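Local structure of choline dehydrogenase and related flavoproteins (Aspergillus oryzae, 3Q9T) at residues A[36-41]-A[63-68]; A[93-98]-A[210-215]. The protein acts as a formate oxidase of the glucose-methanol-choline oxidoreductase family, with 8-formyl-FAD at its catalytic site. All coordinates share one frame; numbering follows the deposited sequence.

How the contacts relate
From the N terminus, the chain first reaches contact 1, where the loop that leaves strand 33-36 of the parallel, Rossmann-type sheet meets the segment leading into strand 67-74, closing a short excursion of 21 residues. Contact 2 follows in series, neither nested nor crossing: the loop before strand 100-101 (93-98) meets the loop between strands 207-208 and 221-224 (210-215), closing a longer excursion of 111 residues. The contact centres lie about 13 Å apart, and both contacts touch the same cofactor, contact 1 at the adenosine end, contact 2 at the diphosphate, ribityl chain and flavin. They also touch directly: CD2 of Leu-96 packs 3.4 Å from the backbone O of Tyr-63.

Contact 1. Residues A[36-41]-A[63-68]; sequences VEAGIG and YDWAYK. With FAY ([(2R,3S,4R,5R)-5-(6-amino-9H-purin-9-yl)-3,4-dihydroxytetrahydrofuran-2-yl]methyl (2R,3S,4S)-5-(8-formyl-7-methyl-2,4-dioxo-3,4-dihydrobenzo[g]pteridin-10(2H)-yl)-2,3,4-trihydroxypentyl dihydrogen diphosphate), chain D.
With CG of Trp-65 set anti to its carbonyl carbon (chi1 -71°), the indole reaches from 63-68 to Ala-38, and CG1 of Ile-40, held between its own backbone N and carbonyl carbon (chi1 53°), carries CD1 toward the ring of Tyr-63. Two small apolar touches result. CB of Ala-38 meets the far corner of the indole, 3.7 Å from CH2 of Trp-65, while CD1 of Ile-40 lies 3.8 Å from CE1 of Tyr-63, the two side chains slanting past each other.

The principle illustrated is that a bound cofactor can join two segments that barely meet by themselves. Glu-37, bent at its second torsion, receives both hydroxyls of the adenosine ribose: FAY O3B donates to OE1 of Glu-37 over 2.7 Å, and FAY O2B donates to OE2 of Glu-37 over the same 2.7 Å. From the other segment, NE1 of Trp-65 gives a weak bond to FAY O2B at 3.2 Å, so this one hydroxyl, in the plane of the indole at its edge, links both sides. OE2 of Glu-37 also takes the N-H of Gly-39 at 2.9 Å, on the anti side of the carboxylate and 25° out of its plane, a further bond that probably helps fix the group's rotation.

Around the indole, OH of Tyr-67 stands over one face and is hydrogen-bonded to Glu-270, itself an FAD-binding residue, while Lys-88 makes a cation-pi contact with the ring. An acidic residue at the C-terminal end of strand 33-36, the second strand of the parallel sheet in chain order, accepting a hydrogen bond from each ribose hydroxyl, one on each carboxylate oxygen, is the hallmark of the Rossmann-type FAD-binding fold.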
ATOM      1  N   VAL A  36      23.268 -20.534 -15.199  1.00 19.69           N
ATOM      2  CA  VAL A  36      23.390 -19.096 -14.941  1.00 18.51           C
ATOM      3  C   VAL A  36      22.442 -18.675 -13.819  1.00 19.92           C
ATOM      4  O   VAL A  36      21.324 -19.174 -13.712  1.00 20.80           O
ATOM      5  CB  VAL A  36      23.169 -18.223 -16.209  1.00 20.91           C
ATOM      6  CG1 VAL A  36      24.254 -18.500 -17.251  1.00 20.58           C
ATOM      7  CG2 VAL A  36      21.785 -18.427 -16.795  1.00 18.71           C
ATOM      8  N   GLU A  37      22.917 -17.765 -12.974  1.00 25.08           N
ATOM      9  CA  GLU A  37      22.250 -17.414 -11.728  1.00 21.34           C
ATOM     10  C   GLU A  37      22.659 -16.004 -11.339  1.00 23.61           C
ATOM     11  O   GLU A  37      23.849 -15.679 -11.358  1.00 19.86           O
ATOM     12  CB  GLU A  37      22.678 -18.371 -10.618  1.00 15.72           C
ATOM     13  CG  GLU A  37      22.297 -17.932  -9.229  1.00 16.54           C
ATOM     14  CD  GLU A  37      20.805 -17.666  -9.093  1.00 21.09           C
ATOM     15  OE1 GLU A  37      20.004 -18.427  -9.670  1.00 18.38           O
ATOM     16  OE2 GLU A  37      20.436 -16.687  -8.423  1.00 22.94           O
ATOM     17  N   ALA A  38      21.671 -15.181 -10.989  1.00 18.88           N
ATOM     18  CA  ALA A  38      21.902 -13.789 -10.587  1.00 22.03           C
ATOM     19  C   ALA A  38      22.632 -13.641  -9.244  1.00 22.24           C
ATOM     20  O   ALA A  38      23.436 -12.733  -9.075  1.00 26.51           O
ATOM     21  CB  ALA A  38      20.577 -13.019 -10.563  1.00 16.29           C
ATOM     22  N   GLY A  39      22.346 -14.536  -8.300  1.00 23.43           N
ATOM     23  CA  GLY A  39      22.916 -14.466  -6.964  1.00 22.46           C
ATOM     24  C   GLY A  39      24.286 -15.115  -6.807  1.00 20.34           C
ATOM     25  O   GLY A  39      24.902 -15.530  -7.791  1.00 21.05           O
ATOM     26  N   ILE A  40      24.754 -15.203  -5.563  1.00 17.58           N
ATOM     27  CA  ILE A  40      26.049 -15.804  -5.241  1.00 19.43           C
ATOM     28  C   ILE A  40      26.057 -17.302  -5.522  1.00 23.26           C
ATOM     29  O   ILE A  40      25.000 -17.941  -5.631  1.00 21.42           O
ATOM     30  CB  ILE A  40      26.423 -15.637  -3.750  1.00 20.54           C
ATOM     31  CG1 ILE A  40      25.297 -16.155  -2.857  1.00 16.92           C
ATOM     32  CG2 ILE A  40      26.732 -14.188  -3.397  1.00 20.83           C
ATOM     33  CD1 ILE A  40      25.824 -16.816  -1.583  1.00 21.37           C
ATOM     34  N   GLY A  41      27.258 -17.863  -5.612  1.00 23.52           N
ATOM     35  CA  GLY A  41      27.422 -19.246  -6.001  1.00 21.99           C
ATOM     36  C   GLY A  41      27.722 -20.156  -4.833  1.00 22.25           C
ATOM     37  O   GLY A  41      27.690 -21.373  -4.985  1.00 25.75           O
ATOM     38  N   TYR A  63      20.313 -11.532  -0.063  1.00 19.49           N
ATOM     39  CA  TYR A  63      19.856 -12.749  -0.740  1.00 22.44           C
ATOM     40  C   TYR A  63      18.369 -12.696  -1.112  1.00 21.85           C
ATOM     41  O   TYR A  63      17.771 -13.708  -1.468  1.00 17.29           O
ATOM     42  CB  TYR A  63      20.208 -13.990   0.105  1.00 13.72           C
ATOM     43  CG  TYR A  63      21.649 -13.922   0.559  1.00 17.71           C
ATOM     44  CD1 TYR A  63      22.678 -14.021  -0.367  1.00 18.71           C
ATOM     45  CD2 TYR A  63      21.980 -13.684   1.894  1.00 15.40           C
ATOM     46  CE1 TYR A  63      23.986 -13.916   0.016  1.00 21.58           C
ATOM     47  CE2 TYR A  63      23.288 -13.593   2.293  1.00 22.41           C
ATOM     48  CZ  TYR A  63      24.291 -13.712   1.338  1.00 22.84           C
ATOM     49  OH  TYR A  63      25.606 -13.620   1.690  1.00 20.99           O
ATOM     50  N   ASP A  64      17.792 -11.498  -1.054  1.00 18.77           N
ATOM     51  CA  ASP A  64      16.372 -11.316  -1.323  1.00 18.39           C
ATOM     52  C   ASP A  64      16.132 -10.316  -2.460  1.00 17.36           C
ATOM     53  O   ASP A  64      16.481  -9.144  -2.338  1.00 21.95           O
ATOM     54  CB  ASP A  64      15.668 -10.831  -0.046  1.00 17.43           C
ATOM     55  CG  ASP A  64      14.172 -10.688  -0.214  1.00 18.56           C
ATOM     56  OD1 ASP A  64      13.671 -10.899  -1.343  1.00 20.10           O
ATOM     57  OD2 ASP A  64      13.499 -10.351   0.788  1.00 17.80           O
ATOM     58  N   TRP A  65      15.503 -10.776  -3.541  1.00 16.72           N
ATOM     59  CA  TRP A  65      15.059  -9.895  -4.616  1.00 15.80           C
ATOM     60  C   TRP A  65      14.266  -8.715  -4.059  1.00 15.20           C
ATOM     61  O   TRP A  65      14.356  -7.611  -4.568  1.00 18.39           O
ATOM     62  CB  TRP A  65      14.221 -10.651  -5.653  1.00 11.88           C
ATOM     63  CG  TRP A  65      15.022 -11.615  -6.494  1.00 21.60           C
ATOM     64  CD1 TRP A  65      15.202 -12.961  -6.271  1.00 15.35           C
ATOM     65  CD2 TRP A  65      15.758 -11.305  -7.683  1.00 18.51           C
ATOM     66  NE1 TRP A  65      15.997 -13.501  -7.255  1.00 19.47           N
ATOM     67  CE2 TRP A  65      16.361 -12.508  -8.128  1.00 20.18           C
ATOM     68  CE3 TRP A  65      15.965 -10.128  -8.418  1.00 19.21           C
ATOM     69  CZ2 TRP A  65      17.150 -12.566  -9.277  1.00 16.39           C
ATOM     70  CZ3 TRP A  65      16.748 -10.187  -9.561  1.00 18.79           C
ATOM     71  CH2 TRP A  65      17.330 -11.398  -9.980  1.00 16.59           C
ATOM     72  N   ALA A  66      13.487  -8.978  -3.016  1.00 17.10           N
ATOM     73  CA  ALA A  66      12.750  -7.946  -2.299  1.00 14.01           C
ATOM     74  C   ALA A  66      11.858  -7.138  -3.236  1.00 20.64           C
ATOM     75  O   ALA A  66      11.862  -5.912  -3.214  1.00 19.09           O
ATOM     76  CB  ALA A  66      13.708  -7.032  -1.504  1.00 16.98           C
ATOM     77  N   TYR A  67      11.088  -7.841  -4.055  1.00 15.70           N
ATOM     78  CA  TYR A  67      10.147  -7.199  -4.963  1.00 18.01           C
ATOM     79  C   TYR A  67       9.042  -6.400  -4.268  1.00 20.40           C
ATOM     80  O   TYR A  67       8.499  -6.810  -3.228  1.00 17.71           O
ATOM     81  CB  TYR A  67       9.461  -8.250  -5.837  1.00 10.75           C
ATOM     82  CG  TYR A  67      10.387  -9.074  -6.692  1.00 18.42           C
ATOM     83  CD1 TYR A  67      11.160  -8.481  -7.681  1.00 19.72           C
ATOM     84  CD2 TYR A  67      10.464 -10.459  -6.538  1.00 15.63           C
ATOM     85  CE1 TYR A  67      12.005  -9.240  -8.483  1.00 19.12           C
ATOM     86  CE2 TYR A  67      11.303 -11.219  -7.327  1.00 14.29           C
ATOM     87  CZ  TYR A  67      12.069 -10.602  -8.298  1.00 14.96           C
ATOM     88  OH  TYR A  67      12.896 -11.346  -9.086  1.00 16.76           O
ATOM     89  N   LYS A  68       8.684  -5.281  -4.882  1.00 15.94           N
ATOM     90  CA  LYS A  68       7.390  -4.666  -4.640  1.00 16.73           C
ATOM     91  C   LYS A  68       6.332  -5.530  -5.313  1.00 17.95           C
ATOM     92  O   LYS A  68       6.529  -5.965  -6.454  1.00 14.22           O
ATOM     93  CB  LYS A  68       7.339  -3.277  -5.275  1.00 15.86           C
ATOM     94  CG  LYS A  68       8.297  -2.253  -4.661  1.00 16.47           C
ATOM     95  CD  LYS A  68       8.205  -0.943  -5.416  1.00 16.37           C
ATOM     96  CE  LYS A  68       8.842   0.204  -4.635  1.00 21.53           C
ATOM     97  NZ  LYS A  68       8.821   1.449  -5.459  1.00 21.32           N
TER
HETATM   98  P   FAY D 600      11.356 -21.956  -8.071  1.00 20.09           P
HETATM   99  N1  FAY D 600       7.428 -23.545   0.251  1.00 18.46           N
HETATM  100  C2  FAY D 600       7.388 -24.644   1.106  1.00 22.42           C
HETATM  101  O2  FAY D 600       7.154 -25.761   0.660  1.00 21.13           O
HETATM  102  N3  FAY D 600       8.051 -24.590   2.313  1.00 25.79           N
HETATM  103  C4  FAY D 600       8.230 -23.367   2.911  1.00 28.72           C
HETATM  104  O4  FAY D 600       8.098 -23.310   4.148  1.00 23.69           O
HETATM  105  N5  FAY D 600       8.459 -21.008   2.633  1.00 21.58           N
HETATM  106  C6  FAY D 600       9.227 -18.804   2.365  1.00 24.40           C
HETATM  107  C7  FAY D 600       9.658 -17.755   1.572  1.00 21.72           C
HETATM  108  C8  FAY D 600       9.644 -17.893   0.181  1.00 20.79           C
HETATM  109  O8  FAY D 600      10.474 -17.003  -1.821  1.00 19.63           O
HETATM  110  C9  FAY D 600       9.313 -19.131  -0.386  1.00 16.48           C
HETATM  111  PA  FAY D 600      13.240 -19.982  -7.323  1.00 14.25           P
HETATM  112  C1' FAY D 600       8.338 -21.588  -1.673  1.00 24.93           C
HETATM  113  C10 FAY D 600       7.841 -22.320   0.722  1.00 18.45           C
HETATM  114  N10 FAY D 600       8.267 -21.328  -0.166  1.00 19.96           N
HETATM  115  N1A FAY D 600      18.857 -13.446 -14.055  1.00 15.27           N
HETATM  116  O1A FAY D 600      13.050 -18.591  -6.816  1.00 23.36           O
HETATM  117  C1B FAY D 600      17.155 -16.781 -10.374  1.00 19.89           C
HETATM  118  O1P FAY D 600      12.388 -22.908  -8.626  1.00 19.08           O
HETATM  119  C2' FAY D 600       9.647 -22.306  -2.074  1.00 17.40           C
HETATM  120  O2' FAY D 600      10.685 -21.680  -1.408  1.00 19.25           O
HETATM  121  C2A FAY D 600      19.559 -14.480 -13.464  1.00 16.55           C
HETATM  122  O2A FAY D 600      13.594 -20.976  -6.259  1.00 19.13           O
HETATM  123  C2B FAY D 600      16.844 -16.466  -8.921  1.00 19.89           C
HETATM  124  O2B FAY D 600      17.904 -15.806  -8.253  1.00 15.16           O
HETATM  125  O2P FAY D 600      10.100 -21.953  -8.924  1.00 19.13           O
HETATM  126  C3' FAY D 600      10.060 -22.527  -3.566  1.00 28.07           C
HETATM  127  O3' FAY D 600      11.445 -22.352  -3.854  1.00 19.81           O
HETATM  128  N3A FAY D 600      18.961 -15.272 -12.497  1.00 19.60           N
HETATM  129  C3B FAY D 600      16.620 -17.852  -8.357  1.00 19.81           C
HETATM  130  O3B FAY D 600      17.869 -18.419  -8.050  1.00 17.67           O
HETATM  131  O3P FAY D 600      11.930 -20.451  -8.100  1.00 18.13           O
HETATM  132  C4' FAY D 600       9.290 -21.720  -4.582  1.00 24.13           C
HETATM  133  O4' FAY D 600       7.914 -21.917  -4.268  1.00 20.95           O
HETATM  134  C4A FAY D 600      17.674 -15.034 -12.136  1.00 19.34           C
HETATM  135  C4B FAY D 600      16.060 -18.627  -9.525  1.00 18.64           C
HETATM  136  O4B FAY D 600      16.306 -17.856 -10.688  1.00 18.15           O
HETATM  137  C4X FAY D 600       8.116 -22.224   2.099  1.00 26.10           C
HETATM  138  C5' FAY D 600       9.632 -22.174  -6.022  1.00 26.42           C
HETATM  139  O5' FAY D 600      10.986 -22.224  -6.496  1.00 23.62           O
HETATM  140  C5A FAY D 600      16.949 -14.004 -12.727  1.00 21.79           C
HETATM  141  C5B FAY D 600      14.579 -18.899  -9.349  1.00 17.68           C
HETATM  142  O5B FAY D 600      14.440 -19.947  -8.421  1.00 19.03           O
HETATM  143  C5X FAY D 600       8.692 -19.949   1.783  1.00 28.26           C
HETATM  144  C6A FAY D 600      17.544 -13.195 -13.693  1.00 25.55           C
HETATM  145  N6A FAY D 600      16.880 -12.142 -14.190  1.00 22.15           N
HETATM  146  N7A FAY D 600      15.713 -14.002 -12.187  1.00 20.75           N
HETATM  147  C7M FAY D 600       9.948 -16.432   2.240  1.00 18.34           C
HETATM  148  C8A FAY D 600      15.625 -15.001 -11.283  1.00 14.35           C
HETATM  149  C8M FAY D 600      10.456 -16.943  -0.612  1.00 20.01           C
HETATM  150  C9A FAY D 600       8.786 -20.157   0.396  1.00 19.63           C
HETATM  151  N9A FAY D 600      16.829 -15.640 -11.238  1.00 22.10           N

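Contact 2. Residues A[93-98]-A[210-215]; sequences SSSLNY and GSFLFV. With FAY ([(2R,3S,4R,5R)-5-(6-amino-9H-purin-9-yl)-3,4-dihydroxytetrahydrofuran-2-yl]methyl (2R,3S,4S)-5-(8-formyl-7-methyl-2,4-dioxo-3,4-dihydrobenzo[g]pteridin-10(2H)-yl)-2,3,4-trihydroxypentyl dihydrogen diphosphate), chain D.
Ser-94 and Gly-210 mark the closest backbone approach, their CA atoms 5.2 Å apart, in the FAD-binding part of this glucose-methanol-choline oxidoreductase fold. Residues 93-95 form the end of a 3-10 segment, and 211-214 have helical backbone angles, with bonds such as Leu-213 N to Gly-210 O reaching three residues back. The pairing is an example of a second shell holding a cofactor-binding turn.

Its one bond across is nearly straight: N of Ser-211 donates to OG of Ser-94 at 3.0 Å and 170°. A chi1 of 78° tucks that hydroxyl in over its own backbone and aims it at the Ser-211 N-H; it is bonded as well to Gly-91 O, so both its donor and acceptor roles are used. The hydroxyl of Ser-211 turns to Gly-15 O and Asn-19 ND2, tying the segment to the glycine-rich turn and helix 16-25.

Beside this bond, the Phe-212 ring folds back so that one face lies over CA of Gly-210. Its edge meets OG of Ser-95, in the ring plane and 3.5 Å from CE1 of Phe-212; the hydroxyl is hydrogen-bonded to Leu-90 O.

Several other groups of 93-98 face the cofactor. N of Ser-93 donates to FAY O2A of the diphosphate over 2.9 Å, and ND2 of Asn-97, bonded also to Gln-555 OE1, donates to FAY O2' over 3.0 Å. FAY C6 of the flavin lies 3.7 Å above one face of the Tyr-98 ring, toward its rim. At the 8-formyl group, CD1 of Leu-96 packs 3.4 Å from FAY C8M.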
ATOM      1  N   SER A  93      14.828 -19.614  -3.988  1.00 14.68           N
ATOM      2  CA  SER A  93      13.993 -19.488  -2.799  1.00 13.43           C
ATOM      3  C   SER A  93      14.086 -20.670  -1.845  1.00 19.42           C
ATOM      4  O   SER A  93      13.680 -20.547  -0.694  1.00 22.87           O
ATOM      5  CB  SER A  93      12.542 -19.211  -3.181  1.00 19.29           C
ATOM      6  OG  SER A  93      12.440 -17.962  -3.851  1.00 20.45           O
ATOM      7  N   SER A  94      14.615 -21.810  -2.298  1.00 18.55           N
ATOM      8  CA  SER A  94      14.885 -22.928  -1.375  1.00 17.68           C
ATOM      9  C   SER A  94      16.040 -22.591  -0.404  1.00 18.93           C
ATOM     10  O   SER A  94      16.276 -23.292   0.577  1.00 21.76           O
ATOM     11  CB  SER A  94      15.181 -24.230  -2.141  1.00 13.86           C
ATOM     12  OG  SER A  94      16.509 -24.248  -2.653  1.00 18.22           O
ATOM     13  N   SER A  95      16.758 -21.515  -0.695  1.00 18.87           N
ATOM     14  CA  SER A  95      17.807 -21.019   0.192  1.00 16.60           C
ATOM     15  C   SER A  95      17.332 -20.022   1.247  1.00 15.91           C
ATOM     16  O   SER A  95      18.098 -19.665   2.148  1.00 21.67           O
ATOM     17  CB  SER A  95      18.915 -20.364  -0.617  1.00 15.16           C
ATOM     18  OG  SER A  95      19.664 -21.340  -1.313  1.00 19.99           O
ATOM     19  N   LEU A  96      16.096 -19.544   1.145  1.00 16.83           N
ATOM     20  CA  LEU A  96      15.596 -18.658   2.199  1.00 20.73           C
ATOM     21  C   LEU A  96      14.190 -18.989   2.714  1.00 18.25           C
ATOM     22  O   LEU A  96      13.617 -18.204   3.472  1.00 16.19           O
ATOM     23  CB  LEU A  96      15.719 -17.167   1.819  1.00 13.31           C
ATOM     24  CG  LEU A  96      15.186 -16.596   0.503  1.00 16.74           C
ATOM     25  CD1 LEU A  96      13.775 -17.055   0.154  1.00 17.83           C
ATOM     26  CD2 LEU A  96      15.283 -15.056   0.481  1.00 18.09           C
ATOM     27  N   ASN A  97      13.657 -20.149   2.323  1.00 17.60           N
ATOM     28  CA  ASN A  97      12.279 -20.526   2.677  1.00 17.61           C
ATOM     29  C   ASN A  97      12.144 -21.104   4.085  1.00 18.96           C
ATOM     30  O   ASN A  97      13.141 -21.194   4.811  1.00 20.35           O
ATOM     31  CB  ASN A  97      11.623 -21.417   1.595  1.00 18.87           C
ATOM     32  CG  ASN A  97      12.097 -22.884   1.642  1.00 21.79           C
ATOM     33  OD1 ASN A  97      12.732 -23.326   2.601  1.00 17.64           O
ATOM     34  ND2 ASN A  97      11.761 -23.643   0.601  1.00 15.10           N
ATOM     35  N   TYR A  98      10.918 -21.453   4.491  1.00 19.87           N
ATOM     36  CA  TYR A  98      10.686 -21.913   5.870  1.00 19.44           C
ATOM     37  C   TYR A  98      10.456 -23.437   5.992  1.00 21.88           C
ATOM     38  O   TYR A  98       9.729 -23.928   6.871  1.00 16.73           O
ATOM     39  CB  TYR A  98       9.602 -21.060   6.569  1.00 19.01           C
ATOM     40  CG  TYR A  98       9.887 -19.582   6.394  1.00 22.93           C
ATOM     41  CD1 TYR A  98       8.870 -18.683   6.094  1.00 23.42           C
ATOM     42  CD2 TYR A  98      11.196 -19.092   6.486  1.00 22.35           C
ATOM     43  CE1 TYR A  98       9.140 -17.334   5.897  1.00 21.85           C
ATOM     44  CE2 TYR A  98      11.480 -17.747   6.288  1.00 19.72           C
ATOM     45  CZ  TYR A  98      10.442 -16.872   5.990  1.00 21.16           C
ATOM     46  OH  TYR A  98      10.701 -15.535   5.775  1.00 15.14           O
ATOM     47  N   GLY A 210      19.019 -27.075   0.847  1.00 26.15           N
ATOM     48  CA  GLY A 210      18.665 -26.316  -0.337  1.00 26.27           C
ATOM     49  C   GLY A 210      18.962 -27.044  -1.639  1.00 24.72           C
ATOM     50  O   GLY A 210      19.703 -28.035  -1.661  1.00 20.12           O
ATOM     51  N   SER A 211      18.387 -26.543  -2.731  1.00 14.36           N
ATOM     52  CA  SER A 211      18.531 -27.173  -4.041  1.00 16.43           C
ATOM     53  C   SER A 211      19.986 -27.152  -4.544  1.00 21.32           C
ATOM     54  O   SER A 211      20.352 -27.910  -5.448  1.00 19.62           O
ATOM     55  CB  SER A 211      17.574 -26.523  -5.054  1.00 19.48           C
ATOM     56  OG  SER A 211      18.077 -25.282  -5.548  1.00 22.13           O
ATOM     57  N   PHE A 212      20.816 -26.294  -3.950  1.00 23.15           N
ATOM     58  CA  PHE A 212      22.247 -26.252  -4.280  1.00 21.76           C
ATOM     59  C   PHE A 212      22.947 -27.585  -3.991  1.00 23.77           C
ATOM     60  O   PHE A 212      24.034 -27.853  -4.502  1.00 24.94           O
ATOM     61  CB  PHE A 212      22.946 -25.122  -3.529  1.00 19.87           C
ATOM     62  CG  PHE A 212      22.631 -25.088  -2.060  1.00 25.73           C
ATOM     63  CD1 PHE A 212      21.790 -24.113  -1.542  1.00 20.16           C
ATOM     64  CD2 PHE A 212      23.163 -26.037  -1.200  1.00 22.34           C
ATOM     65  CE1 PHE A 212      21.496 -24.076  -0.187  1.00 22.77           C
ATOM     66  CE2 PHE A 212      22.860 -26.020   0.158  1.00 23.91           C
ATOM     67  CZ  PHE A 212      22.032 -25.038   0.665  1.00 29.47           C
ATOM     68  N   LEU A 213      22.312 -28.402  -3.160  1.00 18.09           N
ATOM     69  CA  LEU A 213      22.784 -29.743  -2.842  1.00 16.47           C
ATOM     70  C   LEU A 213      22.751 -30.689  -4.054  1.00 23.33           C
ATOM     71  O   LEU A 213      23.374 -31.758  -4.033  1.00 23.92           O
ATOM     72  CB  LEU A 213      21.893 -30.321  -1.735  1.00 19.95           C
ATOM     73  CG  LEU A 213      22.403 -30.435  -0.290  1.00 30.66           C
ATOM     74  CD1 LEU A 213      23.563 -29.496   0.008  1.00 17.91           C
ATOM     75  CD2 LEU A 213      21.262 -30.258   0.710  1.00 23.03           C
ATOM     76  N   PHE A 214      21.976 -30.323  -5.077  1.00 18.27           N
ATOM     77  CA  PHE A 214      21.878 -31.101  -6.304  1.00 20.23           C
ATOM     78  C   PHE A 214      23.086 -30.912  -7.232  1.00 23.77           C
ATOM     79  O   PHE A 214      23.372 -31.774  -8.071  1.00 25.41           O
ATOM     80  CB  PHE A 214      20.648 -30.661  -7.099  1.00 21.85           C
ATOM     81  CG  PHE A 214      19.460 -31.551  -6.943  1.00 25.40           C
ATOM     82  CD1 PHE A 214      19.369 -32.739  -7.657  1.00 24.21           C
ATOM     83  CD2 PHE A 214      18.408 -31.186  -6.112  1.00 18.87           C
ATOM     84  CE1 PHE A 214      18.251 -33.569  -7.535  1.00 19.96           C
ATOM     85  CE2 PHE A 214      17.286 -32.011  -5.984  1.00 22.41           C
ATOM     86  CZ  PHE A 214      17.206 -33.201  -6.696  1.00 19.93           C
ATOM     87  N   VAL A 215      23.773 -29.780  -7.120  1.00 21.51           N
ATOM     88  CA  VAL A 215      24.679 -29.371  -8.207  1.00 28.30           C
ATOM     89  C   VAL A 215      26.145 -29.172  -7.834  1.00 29.14           C
ATOM     90  O   VAL A 215      26.927 -28.633  -8.628  1.00 30.50           O
ATOM     91  CB  VAL A 215      24.175 -28.094  -8.911  1.00 22.50           C
ATOM     92  CG1 VAL A 215      22.842 -28.355  -9.574  1.00 19.19           C
ATOM     93  CG2 VAL A 215      24.087 -26.932  -7.921  1.00 16.24           C
TER
HETATM   94  P   FAY D 600      11.356 -21.956  -8.071  1.00 20.09           P
HETATM   95  N1  FAY D 600       7.428 -23.545   0.251  1.00 18.46           N
HETATM   96  C2  FAY D 600       7.388 -24.644   1.106  1.00 22.42           C
HETATM   97  O2  FAY D 600       7.154 -25.761   0.660  1.00 21.13           O
HETATM   98  N3  FAY D 600       8.051 -24.590   2.313  1.00 25.79           N
HETATM   99  C4  FAY D 600       8.230 -23.367   2.911  1.00 28.72           C
HETATM  100  O4  FAY D 600       8.098 -23.310   4.148  1.00 23.69           O
HETATM  101  N5  FAY D 600       8.459 -21.008   2.633  1.00 21.58           N
HETATM  102  C6  FAY D 600       9.227 -18.804   2.365  1.00 24.40           C
HETATM  103  C7  FAY D 600       9.658 -17.755   1.572  1.00 21.72           C
HETATM  104  C8  FAY D 600       9.644 -17.893   0.181  1.00 20.79           C
HETATM  105  O8  FAY D 600      10.474 -17.003  -1.821  1.00 19.63           O
HETATM  106  C9  FAY D 600       9.313 -19.131  -0.386  1.00 16.48           C
HETATM  107  PA  FAY D 600      13.240 -19.982  -7.323  1.00 14.25           P
HETATM  108  C1' FAY D 600       8.338 -21.588  -1.673  1.00 24.93           C
HETATM  109  C10 FAY D 600       7.841 -22.320   0.722  1.00 18.45           C
HETATM  110  N10 FAY D 600       8.267 -21.328  -0.166  1.00 19.96           N
HETATM  111  N1A FAY D 600      18.857 -13.446 -14.055  1.00 15.27           N
HETATM  112  O1A FAY D 600      13.050 -18.591  -6.816  1.00 23.36           O
HETATM  113  C1B FAY D 600      17.155 -16.781 -10.374  1.00 19.89           C
HETATM  114  O1P FAY D 600      12.388 -22.908  -8.626  1.00 19.08           O
HETATM  115  C2' FAY D 600       9.647 -22.306  -2.074  1.00 17.40           C
HETATM  116  O2' FAY D 600      10.685 -21.680  -1.408  1.00 19.25           O
HETATM  117  C2A FAY D 600      19.559 -14.480 -13.464  1.00 16.55           C
HETATM  118  O2A FAY D 600      13.594 -20.976  -6.259  1.00 19.13           O
HETATM  119  C2B FAY D 600      16.844 -16.466  -8.921  1.00 19.89           C
HETATM  120  O2B FAY D 600      17.904 -15.806  -8.253  1.00 15.16           O
HETATM  121  O2P FAY D 600      10.100 -21.953  -8.924  1.00 19.13           O
HETATM  122  C3' FAY D 600      10.060 -22.527  -3.566  1.00 28.07           C
HETATM  123  O3' FAY D 600      11.445 -22.352  -3.854  1.00 19.81           O
HETATM  124  N3A FAY D 600      18.961 -15.272 -12.497  1.00 19.60           N
HETATM  125  C3B FAY D 600      16.620 -17.852  -8.357  1.00 19.81           C
HETATM  126  O3B FAY D 600      17.869 -18.419  -8.050  1.00 17.67           O
HETATM  127  O3P FAY D 600      11.930 -20.451  -8.100  1.00 18.13           O
HETATM  128  C4' FAY D 600       9.290 -21.720  -4.582  1.00 24.13           C
HETATM  129  O4' FAY D 600       7.914 -21.917  -4.268  1.00 20.95           O
HETATM  130  C4A FAY D 600      17.674 -15.034 -12.136  1.00 19.34           C
HETATM  131  C4B FAY D 600      16.060 -18.627  -9.525  1.00 18.64           C
HETATM  132  O4B FAY D 600      16.306 -17.856 -10.688  1.00 18.15           O
HETATM  133  C4X FAY D 600       8.116 -22.224   2.099  1.00 26.10           C
HETATM  134  C5' FAY D 600       9.632 -22.174  -6.022  1.00 26.42           C
HETATM  135  O5' FAY D 600      10.986 -22.224  -6.496  1.00 23.62           O
HETATM  136  C5A FAY D 600      16.949 -14.004 -12.727  1.00 21.79           C
HETATM  137  C5B FAY D 600      14.579 -18.899  -9.349  1.00 17.68           C
HETATM  138  O5B FAY D 600      14.440 -19.947  -8.421  1.00 19.03           O
HETATM  139  C5X FAY D 600       8.692 -19.949   1.783  1.00 28.26           C
HETATM  140  C6A FAY D 600      17.544 -13.195 -13.693  1.00 25.55           C
HETATM  141  N6A FAY D 600      16.880 -12.142 -14.190  1.00 22.15           N
HETATM  142  N7A FAY D 600      15.713 -14.002 -12.187  1.00 20.75           N
HETATM  143  C7M FAY D 600       9.948 -16.432   2.240  1.00 18.34           C
HETATM  144  C8A FAY D 600      15.625 -15.001 -11.283  1.00 14.35           C
HETATM  145  C8M FAY D 600      10.456 -16.943  -0.612  1.00 20.01           C
HETATM  146  C9A FAY D 600       8.786 -20.157   0.396  1.00 19.63           C
HETATM  147  N9A FAY D 600      16.829 -15.640 -11.238  1.00 22.10           N